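Local coordinates for protein salicylate 5-hydroxylase, large oxygenase component (Ralstonia sp., PDB 7C8Z) that catalyses, as the oxygenase component of a multicomponent iron-sulfur enzyme system, the 5-hydroxylation of salicylate to gentisate, at residues 217-222 against 355-360; 75-80 against 93-98; 175-180 against 191-196. All coordinates share one frame; numbering follows the deposited sequence.

In the fold
Followed from the N terminus, the three contacts come in series: each closes before the next opens, so none crosses or encloses another. Contact 2 closes a short loop of 12 residues that holds strand 82-88, setting the turn at 75-80 on strand 91-97. Contact 3 follows, where the chain leaves the hairpin 175-181/184-188 and turns back alongside strand 175-181; Leu176 and Val93 bring it against contact 2 in the Rieske-domain sheet. Contact 1 spans 132 residues and joins the first and last strands of the catalytic-domain sheet. Ala75 packs on Leu217 and Ile219, linking contacts 1 and 2, whereas contacts 1 and 3 stay about 11 Å apart at their nearest atoms.

Contact 1 (217-222 against 355-360); sequences LKILGY and VWTHFG
The carbonyl of His358 is gripped by two successive amides of the facing strand: Leu220 N reaches His358 O at 2.8 Å and Gly221 N reaches the same oxygen at 3.1 Å. The Gly221 bond lies in the carbonyl plane and the Leu220 bond is tilted from it by 17°. Two residues opposite one define a classic beta bulge, and the register shifts by one between Ile219 and Gly221. Gly221 fits the site, because at its backbone angles a CB would press against the preceding carbonyl oxygen. Within the same bulge, His358 N bonds back to Gly221 O at 2.9 Å, while before it Lys218 and Gly360 form a reciprocal hydrogen-bonded pair.

On the face carrying Ile219, Tyr222, Thr357 and Phe359, Tyr222 and Thr357 lie side by side and point the same way, with Thr357 CG2 3.5 Å from Tyr222 CE1. Phe359 CG sits between the backbone N and the carbonyl carbon (chi1 59°), and the side chain slants across Leu217, whose CD1 comes to 3.9 Å from Phe359 CD2; Leu73 of strand 69-73 touches both, and Ile219 as well. On the Leu220 side, helix 366-375 packs against the leucine. A chain of another protein bonds to the backbone at Leu220 and Tyr222.

Trp356 is bonded through NE1 to Gln225, and its side chain is about 8 Å from the bound iron. The antiparallel pairing of first and last strands belongs to the helix-grip catalytic domain of ring-hydroxylating oxygenase alpha subunits.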
ATOM      1  N   LEU A 217       6.796   0.881 -39.069  1.00 49.09           N
ATOM      2  CA  LEU A 217       5.627   0.862 -38.203  1.00 44.91           C
ATOM      3  C   LEU A 217       5.345   2.256 -37.656  1.00 45.42           C
ATOM      4  O   LEU A 217       6.245   3.094 -37.549  1.00 47.65           O
ATOM      5  CB  LEU A 217       5.829  -0.116 -37.044  1.00 34.90           C
ATOM      6  CG  LEU A 217       6.632  -1.375 -37.374  1.00 45.51           C
ATOM      7  CD1 LEU A 217       6.935  -2.171 -36.116  1.00 46.45           C
ATOM      8  CD2 LEU A 217       5.889  -2.235 -38.384  1.00 53.61           C
ATOM      9  N   LYS A 218       4.072   2.507 -37.347  1.00 45.00           N
ATOM     10  CA  LYS A 218       3.641   3.724 -36.665  1.00 47.00           C
ATOM     11  C   LYS A 218       3.024   3.310 -35.335  1.00 45.46           C
ATOM     12  O   LYS A 218       2.106   2.484 -35.305  1.00 47.81           O
ATOM     13  CB  LYS A 218       2.651   4.533 -37.510  1.00 42.63           C
ATOM     14  CG  LYS A 218       1.500   3.736 -38.102  1.00 56.67           C
ATOM     15  CD  LYS A 218       0.665   4.588 -39.051  1.00 61.91           C
ATOM     16  CE  LYS A 218      -0.228   5.557 -38.291  1.00 68.77           C
ATOM     17  NZ  LYS A 218      -1.259   6.176 -39.172  1.00 68.29           N
ATOM     18  N   ILE A 219       3.535   3.875 -34.243  1.00 41.41           N
ATOM     19  CA  ILE A 219       3.063   3.525 -32.906  1.00 44.78           C
ATOM     20  C   ILE A 219       1.672   4.101 -32.675  1.00 48.46           C
ATOM     21  O   ILE A 219       1.463   5.317 -32.763  1.00 43.64           O
ATOM     22  CB  ILE A 219       4.046   4.012 -31.835  1.00 30.28           C
ATOM     23  CG1 ILE A 219       5.449   3.498 -32.142  1.00 28.70           C
ATOM     24  CG2 ILE A 219       3.602   3.551 -30.459  1.00 28.81           C
ATOM     25  CD1 ILE A 219       5.534   1.998 -32.227  1.00 39.67           C
ATOM     26  N   LEU A 220       0.720   3.230 -32.338  1.00 47.23           N
ATOM     27  CA  LEU A 220      -0.612   3.692 -31.980  1.00 41.30           C
ATOM     28  C   LEU A 220      -0.714   4.035 -30.499  1.00 43.85           C
ATOM     29  O   LEU A 220      -1.365   5.024 -30.141  1.00 38.02           O
ATOM     30  CB  LEU A 220      -1.663   2.637 -32.340  1.00 48.56           C
ATOM     31  CG  LEU A 220      -1.804   2.258 -33.819  1.00 42.16           C
ATOM     32  CD1 LEU A 220      -2.928   1.252 -34.014  1.00 30.71           C
ATOM     33  CD2 LEU A 220      -2.026   3.491 -34.683  1.00 38.73           C
ATOM     34  N   GLY A 221      -0.076   3.265 -29.628  1.00 49.93           N
ATOM     35  CA  GLY A 221      -0.063   3.660 -28.231  1.00 30.48           C
ATOM     36  C   GLY A 221       0.288   2.529 -27.286  1.00 28.80           C
ATOM     37  O   GLY A 221       0.623   1.415 -27.694  1.00 37.89           O
ATOM     38  N   TYR A 222       0.224   2.858 -25.994  1.00 23.26           N
ATOM     39  CA  TYR A 222       0.593   1.945 -24.921  1.00 25.91           C
ATOM     40  C   TYR A 222      -0.566   1.704 -23.966  1.00 35.94           C
ATOM     41  O   TYR A 222      -1.328   2.622 -23.647  1.00 38.31           O
ATOM     42  CB  TYR A 222       1.776   2.473 -24.115  1.00 31.80           C
ATOM     43  CG  TYR A 222       2.982   2.758 -24.955  1.00 26.41           C
ATOM     44  CD1 TYR A 222       3.864   1.749 -25.297  1.00 28.56           C
ATOM     45  CD2 TYR A 222       3.232   4.037 -25.418  1.00 32.15           C
ATOM     46  CE1 TYR A 222       4.970   2.013 -26.071  1.00 43.33           C
ATOM     47  CE2 TYR A 222       4.333   4.308 -26.192  1.00 40.51           C
ATOM     48  CZ  TYR A 222       5.196   3.295 -26.515  1.00 27.64           C
ATOM     49  OH  TYR A 222       6.291   3.571 -27.286  1.00 40.09           O
ATOM     50  N   VAL A 355       3.063  -4.780 -20.652  1.00 37.51           N
ATOM     51  CA  VAL A 355       3.004  -3.556 -21.439  1.00 26.35           C
ATOM     52  C   VAL A 355       2.613  -3.905 -22.865  1.00 29.68           C
ATOM     53  O   VAL A 355       3.355  -4.598 -23.569  1.00 35.39           O
ATOM     54  CB  VAL A 355       4.341  -2.806 -21.406  1.00 25.25           C
ATOM     55  CG1 VAL A 355       4.245  -1.528 -22.229  1.00 23.83           C
ATOM     56  CG2 VAL A 355       4.729  -2.510 -19.967  1.00 28.37           C
ATOM     57  N   TRP A 356       1.452  -3.422 -23.290  1.00 34.20           N
ATOM     58  CA  TRP A 356       0.976  -3.593 -24.653  1.00 26.39           C
ATOM     59  C   TRP A 356       1.412  -2.380 -25.462  1.00 31.27           C
ATOM     60  O   TRP A 356       1.049  -1.247 -25.129  1.00 31.87           O
ATOM     61  CB  TRP A 356      -0.547  -3.719 -24.700  1.00 33.95           C
ATOM     62  CG  TRP A 356      -1.169  -4.733 -23.773  1.00 41.56           C
ATOM     63  CD1 TRP A 356      -1.051  -4.797 -22.412  1.00 32.51           C
ATOM     64  CD2 TRP A 356      -2.047  -5.803 -24.147  1.00 38.44           C
ATOM     65  NE1 TRP A 356      -1.787  -5.848 -21.920  1.00 28.66           N
ATOM     66  CE2 TRP A 356      -2.406  -6.483 -22.966  1.00 30.61           C
ATOM     67  CE3 TRP A 356      -2.556  -6.256 -25.368  1.00 33.01           C
ATOM     68  CZ2 TRP A 356      -3.247  -7.595 -22.971  1.00 26.95           C
ATOM     69  CZ3 TRP A 356      -3.394  -7.357 -25.370  1.00 32.82           C
ATOM     70  CH2 TRP A 356      -3.729  -8.014 -24.180  1.00 32.59           C
ATOM     71  N   THR A 357       2.200  -2.617 -26.506  1.00 38.31           N
ATOM     72  CA  THR A 357       2.526  -1.611 -27.514  1.00 30.11           C
ATOM     73  C   THR A 357       1.710  -1.963 -28.752  1.00 41.78           C
ATOM     74  O   THR A 357       2.017  -2.933 -29.455  1.00 42.18           O
ATOM     75  CB  THR A 357       4.020  -1.596 -27.823  1.00 27.86           C
ATOM     76  OG1 THR A 357       4.766  -1.639 -26.602  1.00 32.81           O
ATOM     77  CG2 THR A 357       4.390  -0.342 -28.600  1.00 27.23           C
ATOM     78  N   HIS A 358       0.643  -1.202 -28.988  1.00 26.53           N
ATOM     79  CA  HIS A 358      -0.192  -1.387 -30.167  1.00 33.54           C
ATOM     80  C   HIS A 358       0.361  -0.539 -31.301  1.00 34.29           C
ATOM     81  O   HIS A 358       0.598   0.668 -31.116  1.00 31.74           O
ATOM     82  CB  HIS A 358      -1.639  -0.989 -29.880  1.00 36.63           C
ATOM     83  CG  HIS A 358      -2.360  -1.932 -28.972  1.00 42.78           C
ATOM     84  ND1 HIS A 358      -3.356  -2.776 -29.416  1.00 46.72           N
ATOM     85  CD2 HIS A 358      -2.237  -2.160 -27.643  1.00 50.55           C
ATOM     86  CE1 HIS A 358      -3.813  -3.485 -28.399  1.00 61.43           C
ATOM     87  NE2 HIS A 358      -3.151  -3.130 -27.310  1.00 56.26           N
ATOM     88  N   PHE A 359       0.530  -1.153 -32.478  1.00 46.97           N
ATOM     89  CA  PHE A 359       1.119  -0.424 -33.595  1.00 50.52           C
ATOM     90  C   PHE A 359       0.409  -0.772 -34.894  1.00 50.03           C
ATOM     91  O   PHE A 359      -0.292  -1.780 -34.999  1.00 46.08           O
ATOM     92  CB  PHE A 359       2.624  -0.708 -33.731  1.00 39.40           C
ATOM     93  CG  PHE A 359       2.958  -2.161 -33.953  1.00 47.59           C
ATOM     94  CD1 PHE A 359       3.057  -3.037 -32.883  1.00 50.62           C
ATOM     95  CD2 PHE A 359       3.194  -2.646 -35.231  1.00 44.43           C
ATOM     96  CE1 PHE A 359       3.373  -4.366 -33.083  1.00 41.77           C
ATOM     97  CE2 PHE A 359       3.509  -3.975 -35.438  1.00 38.21           C
ATOM     98  CZ  PHE A 359       3.602  -4.833 -34.362  1.00 47.37           C
ATOM     99  N   GLY A 360       0.594   0.101 -35.881  1.00 44.65           N
ATOM    100  CA  GLY A 360       0.147  -0.127 -37.239  1.00 41.02           C
ATOM    101  C   GLY A 360       1.308   0.034 -38.197  1.00 52.88           C
ATOM    102  O   GLY A 360       2.461   0.105 -37.760  1.00 45.69           O
TER

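Contact 2 (75-80 against 93-98); sequences AEIPNP and VIMVRD
Arg97 and Ile77 supply the polar link: Arg97 NE donates to Ile77 O, which sits at the guanidinium edge near its plane. The modelled separation of 2.4 Å is too short to be taken literally at this resolution, although the N-H points nearly straight at the oxygen. The guanidinium has a further partner: Arg97 NH2 forms a salt bridge with Glu74, just before the turn.

The aliphatic part of the arginine lies along the backbone of the turn. Arg97 CG is anti to the backbone N (chi1 176°), carrying the chain past successive carbonyls, with Arg97 CB 3.4 Å from Asn79 O. At the more exposed end, Pro80 CB makes a loose van der Waals approach to Asp98 O at 4.0 Å. The turn belongs to the Rieske domain, where it connects strand 69-73 to strand 82-88 and rests on the end of strand 91-97; Arg97 also pairs through its backbone with Gly81.

Apolar packing centres on Ile77, whose side chain crosses that of Met95 at a slant. Ile77 CD1 touches Met95 CG at 3.7 Å, and the bend of Met95 at chi3 (86°) brings Met95 CE within 3.7 Å of Ile77 CG1. Ile103 of strand 103-107 meets Ile77, Met95 and Arg97.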
ATOM      1  N   ALA A  75      10.454   2.208 -34.322  1.00 33.92           N
ATOM      2  CA  ALA A  75       9.640   3.408 -34.475  1.00 45.21           C
ATOM      3  C   ALA A  75       9.543   4.220 -33.191  1.00 52.16           C
ATOM      4  O   ALA A  75       9.237   5.415 -33.254  1.00 64.15           O
ATOM      5  CB  ALA A  75       8.238   3.035 -34.957  1.00 51.84           C
ATOM      6  N   GLU A  76       9.786   3.609 -32.028  1.00 45.13           N
ATOM      7  CA  GLU A  76       9.787   4.382 -30.792  1.00 41.99           C
ATOM      8  C   GLU A  76      10.989   5.312 -30.695  1.00 39.54           C
ATOM      9  O   GLU A  76      10.977   6.233 -29.873  1.00 40.67           O
ATOM     10  CB  GLU A  76       9.766   3.460 -29.569  1.00 33.18           C
ATOM     11  CG  GLU A  76       8.892   2.229 -29.714  1.00 41.78           C
ATOM     12  CD  GLU A  76       8.667   1.513 -28.397  1.00 35.89           C
ATOM     13  OE1 GLU A  76       7.850   1.982 -27.584  1.00 36.46           O
ATOM     14  OE2 GLU A  76       9.329   0.485 -28.165  1.00 51.30           O
ATOM     15  N   ILE A  77      12.016   5.109 -31.515  1.00 34.40           N
ATOM     16  CA  ILE A  77      13.217   5.936 -31.442  1.00 38.29           C
ATOM     17  C   ILE A  77      13.700   6.268 -32.851  1.00 52.78           C
ATOM     18  O   ILE A  77      14.768   5.799 -33.270  1.00 44.13           O
ATOM     19  CB  ILE A  77      14.312   5.241 -30.614  1.00 39.44           C
ATOM     20  CG1 ILE A  77      14.409   3.756 -30.970  1.00 47.16           C
ATOM     21  CG2 ILE A  77      14.023   5.385 -29.130  1.00 32.52           C
ATOM     22  CD1 ILE A  77      15.769   3.157 -30.681  1.00 41.91           C
ATOM     23  N   PRO A  78      12.957   7.081 -33.610  1.00 44.82           N
ATOM     24  CA  PRO A  78      13.312   7.267 -35.028  1.00 46.93           C
ATOM     25  C   PRO A  78      14.561   8.100 -35.248  1.00 49.68           C
ATOM     26  O   PRO A  78      15.330   7.811 -36.172  1.00 66.48           O
ATOM     27  CB  PRO A  78      12.069   7.958 -35.604  1.00 58.48           C
ATOM     28  CG  PRO A  78      11.475   8.680 -34.445  1.00 44.28           C
ATOM     29  CD  PRO A  78      11.731   7.812 -33.245  1.00 32.46           C
ATOM     30  N   ASN A  79      14.780   9.130 -34.445  1.00 52.59           N
ATOM     31  CA  ASN A  79      15.853  10.080 -34.690  1.00 45.90           C
ATOM     32  C   ASN A  79      17.027   9.835 -33.754  1.00 53.70           C
ATOM     33  O   ASN A  79      16.873   9.225 -32.692  1.00 55.79           O
ATOM     34  CB  ASN A  79      15.330  11.506 -34.506  1.00 49.84           C
ATOM     35  CG  ASN A  79      14.081  11.774 -35.322  1.00 57.85           C
ATOM     36  OD1 ASN A  79      13.964  11.325 -36.463  1.00 45.13           O
ATOM     37  ND2 ASN A  79      13.129  12.490 -34.731  1.00 57.75           N
ATOM     38  N   PRO A  80      18.221  10.304 -34.113  1.00 51.51           N
ATOM     39  CA  PRO A  80      19.367  10.158 -33.208  1.00 46.24           C
ATOM     40  C   PRO A  80      19.139  10.903 -31.900  1.00 52.92           C
ATOM     41  O   PRO A  80      18.606  12.015 -31.876  1.00 43.53           O
ATOM     42  CB  PRO A  80      20.530  10.759 -34.004  1.00 50.62           C
ATOM     43  CG  PRO A  80      20.099  10.691 -35.423  1.00 59.06           C
ATOM     44  CD  PRO A  80      18.615  10.873 -35.413  1.00 53.47           C
ATOM     45  N   VAL A  93      17.073  -0.863 -18.386  1.00 26.25           N
ATOM     46  CA  VAL A  93      17.978  -0.585 -19.490  1.00 41.13           C
ATOM     47  C   VAL A  93      17.403   0.565 -20.309  1.00 36.85           C
ATOM     48  O   VAL A  93      16.238   0.935 -20.176  1.00 36.78           O
ATOM     49  CB  VAL A  93      18.230  -1.820 -20.380  1.00 37.35           C
ATOM     50  CG1 VAL A  93      19.029  -2.865 -19.620  1.00 23.45           C
ATOM     51  CG2 VAL A  93      16.914  -2.392 -20.888  1.00 31.32           C
ATOM     52  N   ILE A  94      18.252   1.129 -21.162  1.00 31.61           N
ATOM     53  CA  ILE A  94      17.898   2.232 -22.044  1.00 30.36           C
ATOM     54  C   ILE A  94      18.215   1.818 -23.473  1.00 39.24           C
ATOM     55  O   ILE A  94      19.335   1.367 -23.760  1.00 40.94           O
ATOM     56  CB  ILE A  94      18.654   3.517 -21.660  1.00 36.84           C
ATOM     57  CG1 ILE A  94      18.501   3.790 -20.159  1.00 30.48           C
ATOM     58  CG2 ILE A  94      18.181   4.703 -22.500  1.00 26.20           C
ATOM     59  CD1 ILE A  94      19.560   4.688 -19.599  1.00 36.10           C
ATOM     60  N   MET A  95      17.229   1.965 -24.360  1.00 33.93           N
ATOM     61  CA  MET A  95      17.376   1.704 -25.787  1.00 34.12           C
ATOM     62  C   MET A  95      17.398   3.052 -26.496  1.00 47.51           C
ATOM     63  O   MET A  95      16.401   3.780 -26.477  1.00 56.28           O
ATOM     64  CB  MET A  95      16.233   0.831 -26.301  1.00 33.10           C
ATOM     65  CG  MET A  95      16.088   0.827 -27.815  1.00 45.80           C
ATOM     66  SD  MET A  95      14.591   0.005 -28.397  1.00 52.66           S
ATOM     67  CE  MET A  95      13.406   1.344 -28.304  1.00 52.83           C
ATOM     68  N   VAL A  96      18.533   3.401 -27.094  1.00 39.68           N
ATOM     69  CA  VAL A  96      18.704   4.711 -27.709  1.00 45.59           C
ATOM     70  C   VAL A  96      19.178   4.550 -29.147  1.00 48.93           C
ATOM     71  O   VAL A  96      19.995   3.673 -29.455  1.00 53.30           O
ATOM     72  CB  VAL A  96      19.688   5.590 -26.906  1.00 40.83           C
ATOM     73  CG1 VAL A  96      21.065   4.939 -26.842  1.00 33.12           C
ATOM     74  CG2 VAL A  96      19.764   6.990 -27.501  1.00 35.27           C
ATOM     75  N   ARG A  97      18.690   5.418 -30.026  1.00 45.42           N
ATOM     76  CA  ARG A  97      19.174   5.430 -31.395  1.00 42.20           C
ATOM     77  C   ARG A  97      20.482   6.205 -31.461  1.00 34.88           C
ATOM     78  O   ARG A  97      20.550   7.363 -31.039  1.00 45.55           O
ATOM     79  CB  ARG A  97      18.155   6.056 -32.343  1.00 50.32           C
ATOM     80  CG  ARG A  97      18.693   6.159 -33.765  1.00 61.82           C
ATOM     81  CD  ARG A  97      17.600   6.077 -34.807  1.00 61.45           C
ATOM     82  NE  ARG A  97      16.628   5.027 -34.518  1.00 58.78           N
ATOM     83  CZ  ARG A  97      16.767   3.754 -34.868  1.00 54.89           C
ATOM     84  NH1 ARG A  97      17.849   3.355 -35.524  1.00 54.97           N
ATOM     85  NH2 ARG A  97      15.819   2.878 -34.563  1.00 51.20           N
ATOM     86  N   ASP A  98      21.513   5.566 -32.002  1.00 48.50           N
ATOM     87  CA  ASP A  98      22.840   6.153 -32.087  1.00 44.82           C
ATOM     88  C   ASP A  98      22.876   7.209 -33.187  1.00 57.97           C
ATOM     89  O   ASP A  98      22.123   7.121 -34.161  1.00 73.50           O
ATOM     90  CB  ASP A  98      23.878   5.074 -32.382  1.00 53.92           C
ATOM     91  CG  ASP A  98      25.278   5.494 -31.997  1.00 64.60           C
ATOM     92  OD1 ASP A  98      25.649   5.294 -30.822  1.00 76.56           O
ATOM     93  OD2 ASP A  98      26.006   6.031 -32.860  1.00 63.67           O
TER

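Contact 3 (175-180 against 191-196); sequences KLKVAA and HDVEPF
The two backbones approach without pairing as strands: Lys177 and His191 come to 5.8 Å between their CA atoms, Ala179 and Phe196 to 6.4 Å, and no bond between main-chain atoms joins 175-180 to 191-196. The polar link comes instead from a side chain. His191 NE2 donates to Lys175 O at 2.9 Å with an N-H...O angle of 177°. The oxygen lies in the imidazole plane, yet seen from the carbonyl the donor stands well above the carbonyl plane. This bond shows that NE2 carries a proton and helps fix the rotation of the ring.

Lys177 crosses the histidine at a slant. With its CG anti to the backbone N (chi1 -173°), the side chain sets out toward the loop, bringing Lys177 CB to 3.5 Å from His191 ND1. Bends further along lead the chain past the loop backbone, so that Lys177 CE lies 3.3 Å from His191 O and 4.1 Å from Val193 CG1. Further on, the packing is apolar: Ala179 CB meets Phe196 CB at 3.8 Å.

Pro195 occupies the N-cap position of helix 196-211, and the Phe196 ring stands edge-to-face with those of Phe208 and Trp68. Trp68 also touches Lys177, Ala179 and Val193. The loop thus turns back from the end of strand 184-188, runs alongside strand 175-181, the hairpin partner of 184-188, and delivers the chain into helix 196-211.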
ATOM      1  N   LYS A 175      27.170  -2.564 -21.320  1.00 36.17           N
ATOM      2  CA  LYS A 175      26.586  -2.596 -22.651  1.00 37.38           C
ATOM      3  C   LYS A 175      25.983  -3.965 -22.930  1.00 43.62           C
ATOM      4  O   LYS A 175      26.539  -4.995 -22.538  1.00 44.41           O
ATOM      5  CB  LYS A 175      27.633  -2.285 -23.720  1.00 37.30           C
ATOM      6  CG  LYS A 175      28.469  -1.053 -23.464  1.00 43.99           C
ATOM      7  CD  LYS A 175      29.564  -0.954 -24.503  1.00 49.39           C
ATOM      8  CE  LYS A 175      30.563   0.125 -24.166  1.00 58.71           C
ATOM      9  NZ  LYS A 175      31.517   0.329 -25.294  1.00 65.23           N
ATOM     10  N   LEU A 176      24.865  -3.965 -23.648  1.00 44.74           N
ATOM     11  CA  LEU A 176      24.165  -5.178 -24.034  1.00 43.90           C
ATOM     12  C   LEU A 176      24.257  -5.342 -25.544  1.00 44.66           C
ATOM     13  O   LEU A 176      24.352  -4.360 -26.284  1.00 57.38           O
ATOM     14  CB  LEU A 176      22.696  -5.134 -23.607  1.00 40.92           C
ATOM     15  CG  LEU A 176      22.397  -5.352 -22.125  1.00 53.12           C
ATOM     16  CD1 LEU A 176      22.657  -4.078 -21.329  1.00 39.84           C
ATOM     17  CD2 LEU A 176      20.956  -5.826 -21.935  1.00 40.46           C
ATOM     18  N   LYS A 177      24.238  -6.589 -26.000  1.00 45.62           N
ATOM     19  CA  LYS A 177      24.192  -6.839 -27.431  1.00 40.86           C
ATOM     20  C   LYS A 177      22.770  -6.639 -27.928  1.00 52.23           C
ATOM     21  O   LYS A 177      21.805  -6.931 -27.215  1.00 61.61           O
ATOM     22  CB  LYS A 177      24.690  -8.246 -27.760  1.00 44.57           C
ATOM     23  CG  LYS A 177      24.815  -8.512 -29.257  1.00 65.10           C
ATOM     24  CD  LYS A 177      26.070  -9.300 -29.607  1.00 65.89           C
ATOM     25  CE  LYS A 177      25.857 -10.792 -29.443  1.00 59.84           C
ATOM     26  NZ  LYS A 177      25.668 -11.466 -30.754  1.00 63.06           N
ATOM     27  N   VAL A 178      22.643  -6.112 -29.143  1.00 55.54           N
ATOM     28  CA  VAL A 178      21.366  -5.661 -29.684  1.00 55.64           C
ATOM     29  C   VAL A 178      21.089  -6.410 -30.981  1.00 56.35           C
ATOM     30  O   VAL A 178      21.985  -6.580 -31.814  1.00 70.67           O
ATOM     31  CB  VAL A 178      21.363  -4.136 -29.919  1.00 45.07           C
ATOM     32  CG1 VAL A 178      20.003  -3.675 -30.403  1.00 38.40           C
ATOM     33  CG2 VAL A 178      21.750  -3.406 -28.644  1.00 44.78           C
ATOM     34  N   ALA A 179      19.847  -6.864 -31.148  1.00 52.96           N
ATOM     35  CA  ALA A 179      19.406  -7.516 -32.378  1.00 46.17           C
ATOM     36  C   ALA A 179      18.117  -6.847 -32.834  1.00 44.50           C
ATOM     37  O   ALA A 179      17.089  -6.940 -32.154  1.00 53.03           O
ATOM     38  CB  ALA A 179      19.197  -9.015 -32.168  1.00 38.02           C
ATOM     39  N   ALA A 180      18.173  -6.158 -33.965  1.00 37.11           N
ATOM     40  CA  ALA A 180      17.009  -5.516 -34.553  1.00 45.22           C
ATOM     41  C   ALA A 180      16.658  -6.190 -35.873  1.00 45.82           C
ATOM     42  O   ALA A 180      17.542  -6.514 -36.670  1.00 52.69           O
ATOM     43  CB  ALA A 180      17.249  -4.019 -34.768  1.00 50.55           C
ATOM     44  N   HIS A 191      26.660 -11.728 -24.173  1.00 60.45           N
ATOM     45  CA  HIS A 191      27.216 -11.399 -25.477  1.00 56.58           C
ATOM     46  C   HIS A 191      27.627 -12.633 -26.262  1.00 57.55           C
ATOM     47  O   HIS A 191      27.879 -12.527 -27.467  1.00 67.22           O
ATOM     48  CB  HIS A 191      28.394 -10.443 -25.319  1.00 61.02           C
ATOM     49  CG  HIS A 191      27.974  -9.026 -25.099  1.00 63.36           C
ATOM     50  ND1 HIS A 191      27.750  -8.147 -26.137  1.00 67.03           N
ATOM     51  CD2 HIS A 191      27.707  -8.341 -23.962  1.00 55.78           C
ATOM     52  CE1 HIS A 191      27.381  -6.977 -25.647  1.00 64.61           C
ATOM     53  NE2 HIS A 191      27.345  -7.069 -24.330  1.00 58.83           N
ATOM     54  N   ASP A 192      27.716 -13.792 -25.606  1.00 54.69           N
ATOM     55  CA  ASP A 192      27.925 -15.066 -26.281  1.00 67.46           C
ATOM     56  C   ASP A 192      26.609 -15.777 -26.562  1.00 71.59           C
ATOM     57  O   ASP A 192      26.552 -17.012 -26.569  1.00 82.30           O
ATOM     58  CB  ASP A 192      28.855 -15.955 -25.456  1.00 65.06           C
ATOM     59  CG  ASP A 192      30.111 -15.229 -25.010  1.00 79.64           C
ATOM     60  OD1 ASP A 192      30.792 -14.630 -25.872  1.00 77.22           O
ATOM     61  OD2 ASP A 192      30.417 -15.252 -23.797  1.00 79.29           O
ATOM     62  N   VAL A 193      25.547 -15.015 -26.786  1.00 62.59           N
ATOM     63  CA  VAL A 193      24.241 -15.574 -27.103  1.00 61.19           C
ATOM     64  C   VAL A 193      24.200 -15.914 -28.583  1.00 61.59           C
ATOM     65  O   VAL A 193      24.803 -15.223 -29.414  1.00 75.89           O
ATOM     66  CB  VAL A 193      23.125 -14.583 -26.718  1.00 60.67           C
ATOM     67  CG1 VAL A 193      23.269 -13.281 -27.497  1.00 67.20           C
ATOM     68  CG2 VAL A 193      21.747 -15.193 -26.937  1.00 45.03           C
ATOM     69  N   GLU A 194      23.511 -17.003 -28.911  1.00 57.28           N
ATOM     70  CA  GLU A 194      23.246 -17.408 -30.285  1.00 59.70           C
ATOM     71  C   GLU A 194      22.640 -16.234 -31.045  1.00 54.69           C
ATOM     72  O   GLU A 194      21.996 -15.372 -30.434  1.00 48.26           O
ATOM     73  CB  GLU A 194      22.302 -18.609 -30.304  1.00 63.41           C
ATOM     74  CG  GLU A 194      21.085 -18.417 -29.409  1.00 70.23           C
ATOM     75  CD  GLU A 194      20.421 -19.721 -29.017  1.00 78.82           C
ATOM     76  OE1 GLU A 194      20.166 -20.555 -29.914  1.00 76.18           O
ATOM     77  OE2 GLU A 194      20.148 -19.906 -27.808  1.00 77.46           O
ATOM     78  N   PRO A 195      22.859 -16.133 -32.355  1.00 57.36           N
ATOM     79  CA  PRO A 195      22.204 -15.071 -33.127  1.00 57.76           C
ATOM     80  C   PRO A 195      20.689 -15.136 -32.997  1.00 47.39           C
ATOM     81  O   PRO A 195      20.103 -16.182 -32.708  1.00 50.04           O
ATOM     82  CB  PRO A 195      22.656 -15.342 -34.567  1.00 57.38           C
ATOM     83  CG  PRO A 195      23.920 -16.116 -34.430  1.00 53.86           C
ATOM     84  CD  PRO A 195      23.802 -16.918 -33.168  1.00 52.97           C
ATOM     85  N   PHE A 196      20.058 -13.979 -33.213  1.00 45.03           N
ATOM     86  CA  PHE A 196      18.612 -13.860 -33.044  1.00 47.99           C
ATOM     87  C   PHE A 196      17.862 -14.859 -33.918  1.00 59.95           C
ATOM     88  O   PHE A 196      16.888 -15.484 -33.471  1.00 63.42           O
ATOM     89  CB  PHE A 196      18.182 -12.427 -33.361  1.00 41.75           C
ATOM     90  CG  PHE A 196      16.723 -12.169 -33.148  1.00 52.70           C
ATOM     91  CD1 PHE A 196      16.199 -12.070 -31.869  1.00 49.91           C
ATOM     92  CD2 PHE A 196      15.870 -12.011 -34.230  1.00 52.82           C
ATOM     93  CE1 PHE A 196      14.851 -11.823 -31.673  1.00 44.75           C
ATOM     94  CE2 PHE A 196      14.520 -11.766 -34.040  1.00 48.44           C
ATOM     95  CZ  PHE A 196      14.011 -11.673 -32.761  1.00 44.20           C
TER